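Local coordinates for probable glutamine-binding lipoprotein GlnH (GLNBP) (Mycobacterium tuberculosis H37Rv, PDB 6H2T) that serves as a solute-binding lipoprotein that binds aspartate and glutamate and probably links their availability to signalling through protein kinase G, at residues V167-T172 with S188-A193. Sequence-based numbering, arbitrary orientation.
Sequences VARGTT and SVVNWA. With GLU (glutamic acid), chain B.
Val167 pairs with Ser188 and Ala168 with Val189 where two parallel strands of a beta-alpha-beta unit end; their continuations, 169-172 and 190-193, run on to the bound glutamate of this family 3 solute-binding protein. Two backbone bonds join the segments in this register, Val189 N to Val167 O at 3.1 Å and Arg169 N to Val189 O at 2.9 Å, the second the straighter (166° at the hydrogen). The Arg169 side chain then runs back along the neighbouring strand. Its CB stands near Val189 O, CG lies 3.3 Å from Ser188 OG, and CD stays beside that hydroxyl. A bend at chi3 (-75°) brings the guanidinium over the Val189 carbonyl, whose oxygen sits 3.8 Å from the plane. At the tip, NH1 donates to Ser188 OG lying in that plane, while NH2 meets Val190 CG2 obliquely and bonds Gly7 O. One water, donating to both Arg169 O and Val190 O, bridges the two segments where they diverge. Deeper in, the Trp192 indole takes Ala168 CB over the face of its six-membered ring, a CH-pi contact of 4.0 Å to the centroid. Its CH2 reaches Val167 CB, and Thr171 CG2 crosses near CZ2. Thr171, the N-cap of helix 172-177, donates OG1 to Ala168 O in the carbonyl plane, and OG1 also meets Leu174 N in a weak hydrogen bond. Each segment gives the ligand one hydrogen bond, and Arg107, Arg129 and Asp210 also bind it: Thr172 N donates to GLU O of its alpha-carboxylate, and Trp192 NE1 to OE1 of its side-chain carboxylate, in plane at the indole edge, 2.8 Å away and nearly linear at 174°.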
ATOM      1  N   VAL A 167      -2.718   8.110 -11.598  1.00 15.43           N
ATOM      2  CA  VAL A 167      -2.671   7.719 -10.189  1.00 12.49           C
ATOM      3  C   VAL A 167      -4.035   7.176  -9.794  1.00 12.05           C
ATOM      4  O   VAL A 167      -5.062   7.582 -10.339  1.00 14.23           O
ATOM      5  CB  VAL A 167      -2.323   8.896  -9.243  1.00 12.78           C
ATOM      6  CG1 VAL A 167      -0.896   9.383  -9.477  1.00 15.46           C
ATOM      7  CG2 VAL A 167      -3.338  10.037  -9.433  1.00 17.14           C
ATOM      8  N   ALA A 168      -4.054   6.276  -8.810  1.00 11.78           N
ATOM      9  CA  ALA A 168      -5.331   5.903  -8.207  1.00 13.87           C
ATOM     10  C   ALA A 168      -5.838   7.010  -7.282  1.00 14.88           C
ATOM     11  O   ALA A 168      -5.062   7.653  -6.571  1.00 16.92           O
ATOM     12  CB  ALA A 168      -5.185   4.588  -7.433  1.00 14.31           C
ATOM     13  N   ARG A 169      -7.156   7.219  -7.282  1.00 13.25           N
ATOM     14  CA  ARG A 169      -7.757   8.174  -6.360  1.00 13.91           C
ATOM     15  C   ARG A 169      -7.507   7.752  -4.919  1.00 15.82           C
ATOM     16  O   ARG A 169      -7.393   6.561  -4.607  1.00 14.80           O
ATOM     17  CB  ARG A 169      -9.259   8.290  -6.621  1.00 14.95           C
ATOM     18  CG  ARG A 169      -9.532   9.038  -7.923  1.00 15.64           C
ATOM     19  CD  ARG A 169     -11.004   9.296  -8.146  1.00 19.45           C
ATOM     20  NE  ARG A 169     -11.708   8.084  -8.555  1.00 20.59           N
ATOM     21  CZ  ARG A 169     -11.677   7.578  -9.786  1.00 25.48           C
ATOM     22  NH1 ARG A 169     -10.981   8.188 -10.744  1.00 18.87           N
ATOM     23  NH2 ARG A 169     -12.359   6.468 -10.065  1.00 24.90           N
ATOM     24  N   GLY A 170      -7.395   8.751  -4.040  1.00 16.47           N
ATOM     25  CA  GLY A 170      -7.247   8.469  -2.618  1.00 17.39           C
ATOM     26  C   GLY A 170      -5.860   8.062  -2.178  1.00 17.69           C
ATOM     27  O   GLY A 170      -5.724   7.394  -1.145  1.00 18.47           O
ATOM     28  N   THR A 171      -4.822   8.444  -2.921  1.00 14.16           N
ATOM     29  CA  THR A 171      -3.464   8.003  -2.652  1.00 14.60           C
ATOM     30  C   THR A 171      -2.543   9.178  -2.357  1.00 13.25           C
ATOM     31  O   THR A 171      -2.785  10.323  -2.769  1.00 14.78           O
ATOM     32  CB  THR A 171      -2.879   7.208  -3.839  1.00 15.44           C
ATOM     33  OG1 THR A 171      -2.888   8.033  -5.023  1.00 14.33           O
ATOM     34  CG2 THR A 171      -3.685   5.941  -4.082  1.00 15.92           C
ATOM     35  N   THR A 172      -1.461   8.868  -1.634  1.00 13.10           N
ATOM     36  CA  THR A 172      -0.393   9.850  -1.486  1.00 12.90           C
ATOM     37  C   THR A 172       0.222  10.180  -2.834  1.00 12.44           C
ATOM     38  O   THR A 172       0.765  11.272  -3.016  1.00 14.89           O
ATOM     39  CB  THR A 172       0.701   9.326  -0.555  1.00 16.17           C
ATOM     40  OG1 THR A 172       1.270   8.141  -1.130  1.00 14.73           O
ATOM     41  CG2 THR A 172       0.127   9.009   0.833  1.00 16.03           C
ATOM     42  N   SER A 188      -7.005  10.016 -13.104  1.00 14.44           N
ATOM     43  CA  SER A 188      -7.164   9.178 -11.925  1.00 15.18           C
ATOM     44  C   SER A 188      -8.065   7.979 -12.221  1.00 14.84           C
ATOM     45  O   SER A 188      -8.933   8.032 -13.101  1.00 15.81           O
ATOM     46  CB  SER A 188      -7.700  10.001 -10.748  1.00 16.50           C
ATOM     47  OG  SER A 188      -9.054  10.354 -10.927  1.00 17.40           O
ATOM     48  N   VAL A 189      -7.833   6.886 -11.477  1.00 14.53           N
ATOM     49  CA  VAL A 189      -8.522   5.608 -11.665  1.00 14.53           C
ATOM     50  C   VAL A 189      -8.830   5.008 -10.296  1.00 16.15           C
ATOM     51  O   VAL A 189      -8.445   5.545  -9.253  1.00 15.63           O
ATOM     52  CB  VAL A 189      -7.683   4.616 -12.497  1.00 16.13           C
ATOM     53  CG1 VAL A 189      -7.531   5.102 -13.948  1.00 17.64           C
ATOM     54  CG2 VAL A 189      -6.330   4.435 -11.847  1.00 16.74           C
ATOM     55  N   VAL A 190      -9.523   3.864 -10.304  1.00 15.80           N
ATOM     56  CA  VAL A 190      -9.867   3.191  -9.055  1.00 16.82           C
ATOM     57  C   VAL A 190      -8.655   2.479  -8.473  1.00 16.07           C
ATOM     58  O   VAL A 190      -8.390   2.569  -7.271  1.00 16.84           O
ATOM     59  CB  VAL A 190     -11.027   2.205  -9.270  1.00 17.94           C
ATOM     60  CG1 VAL A 190     -11.291   1.413  -7.973  1.00 19.18           C
ATOM     61  CG2 VAL A 190     -12.281   2.944  -9.696  1.00 19.31           C
ATOM     62  N   ASN A 191      -7.910   1.739  -9.298  1.00 14.98           N
ATOM     63  CA  ASN A 191      -6.811   0.947  -8.763  1.00 15.53           C
ATOM     64  C   ASN A 191      -5.632   0.943  -9.728  1.00 15.64           C
ATOM     65  O   ASN A 191      -5.705   1.448 -10.854  1.00 14.30           O
ATOM     66  CB  ASN A 191      -7.261  -0.488  -8.424  1.00 16.29           C
ATOM     67  CG  ASN A 191      -7.758  -1.258  -9.633  1.00 16.31           C
ATOM     68  OD1 ASN A 191      -7.066  -1.364 -10.635  1.00 18.13           O
ATOM     69  ND2 ASN A 191      -8.953  -1.828  -9.526  1.00 19.96           N
ATOM     70  N   TRP A 192      -4.525   0.359  -9.271  1.00 13.63           N
ATOM     71  CA  TRP A 192      -3.281   0.499 -10.016  1.00 12.96           C
ATOM     72  C   TRP A 192      -3.285  -0.339 -11.286  1.00 15.00           C
ATOM     73  O   TRP A 192      -2.681   0.062 -12.289  1.00 14.72           O
ATOM     74  CB  TRP A 192      -2.103   0.182  -9.086  1.00 15.90           C
ATOM     75  CG  TRP A 192      -2.000   1.276  -8.052  1.00 15.93           C
ATOM     76  CD1 TRP A 192      -2.294   1.189  -6.726  1.00 16.60           C
ATOM     77  CD2 TRP A 192      -1.643   2.639  -8.297  1.00 15.61           C
ATOM     78  NE1 TRP A 192      -2.118   2.417  -6.119  1.00 15.59           N
ATOM     79  CE2 TRP A 192      -1.712   3.321  -7.062  1.00 14.53           C
ATOM     80  CE3 TRP A 192      -1.252   3.350  -9.441  1.00 14.38           C
ATOM     81  CZ2 TRP A 192      -1.414   4.683  -6.939  1.00 14.63           C
ATOM     82  CZ3 TRP A 192      -0.962   4.712  -9.319  1.00 17.18           C
ATOM     83  CH2 TRP A 192      -1.056   5.359  -8.080  1.00 14.36           C
ATOM     84  N   ALA A 193      -4.000  -1.469 -11.283  1.00 15.39           N
ATOM     85  CA  ALA A 193      -4.162  -2.237 -12.511  1.00 16.42           C
ATOM     86  C   ALA A 193      -4.815  -1.407 -13.608  1.00 17.48           C
ATOM     87  O   ALA A 193      -4.504  -1.585 -14.797  1.00 16.63           O
ATOM     88  CB  ALA A 193      -4.986  -3.495 -12.230  1.00 18.08           C
TER
HETATM   89  N   GLU B 401       1.199   3.830  -0.674  1.00 13.78           N
HETATM   90  CA  GLU B 401       0.559   5.055  -1.175  1.00 13.82           C
HETATM   91  C   GLU B 401      -0.717   5.351  -0.389  1.00 19.07           C
HETATM   92  O   GLU B 401      -1.627   6.054  -0.846  1.00 14.03           O
HETATM   93  CB  GLU B 401       0.250   4.944  -2.683  1.00 14.08           C
HETATM   94  CG  GLU B 401      -0.113   3.547  -3.184  1.00 16.02           C
HETATM   95  CD  GLU B 401      -1.429   3.033  -2.625  1.00 17.15           C
HETATM   96  OE1 GLU B 401      -2.395   2.826  -3.407  1.00 16.81           O
HETATM   97  OE2 GLU B 401      -1.486   2.795  -1.405  1.00 17.29           O
HETATM   98  OXT GLU B 401      -0.835   4.872   0.743  1.00 14.53           O
HETATM   99  O   HOH W   1      -9.116   4.519  -5.371  1.00 16.69           O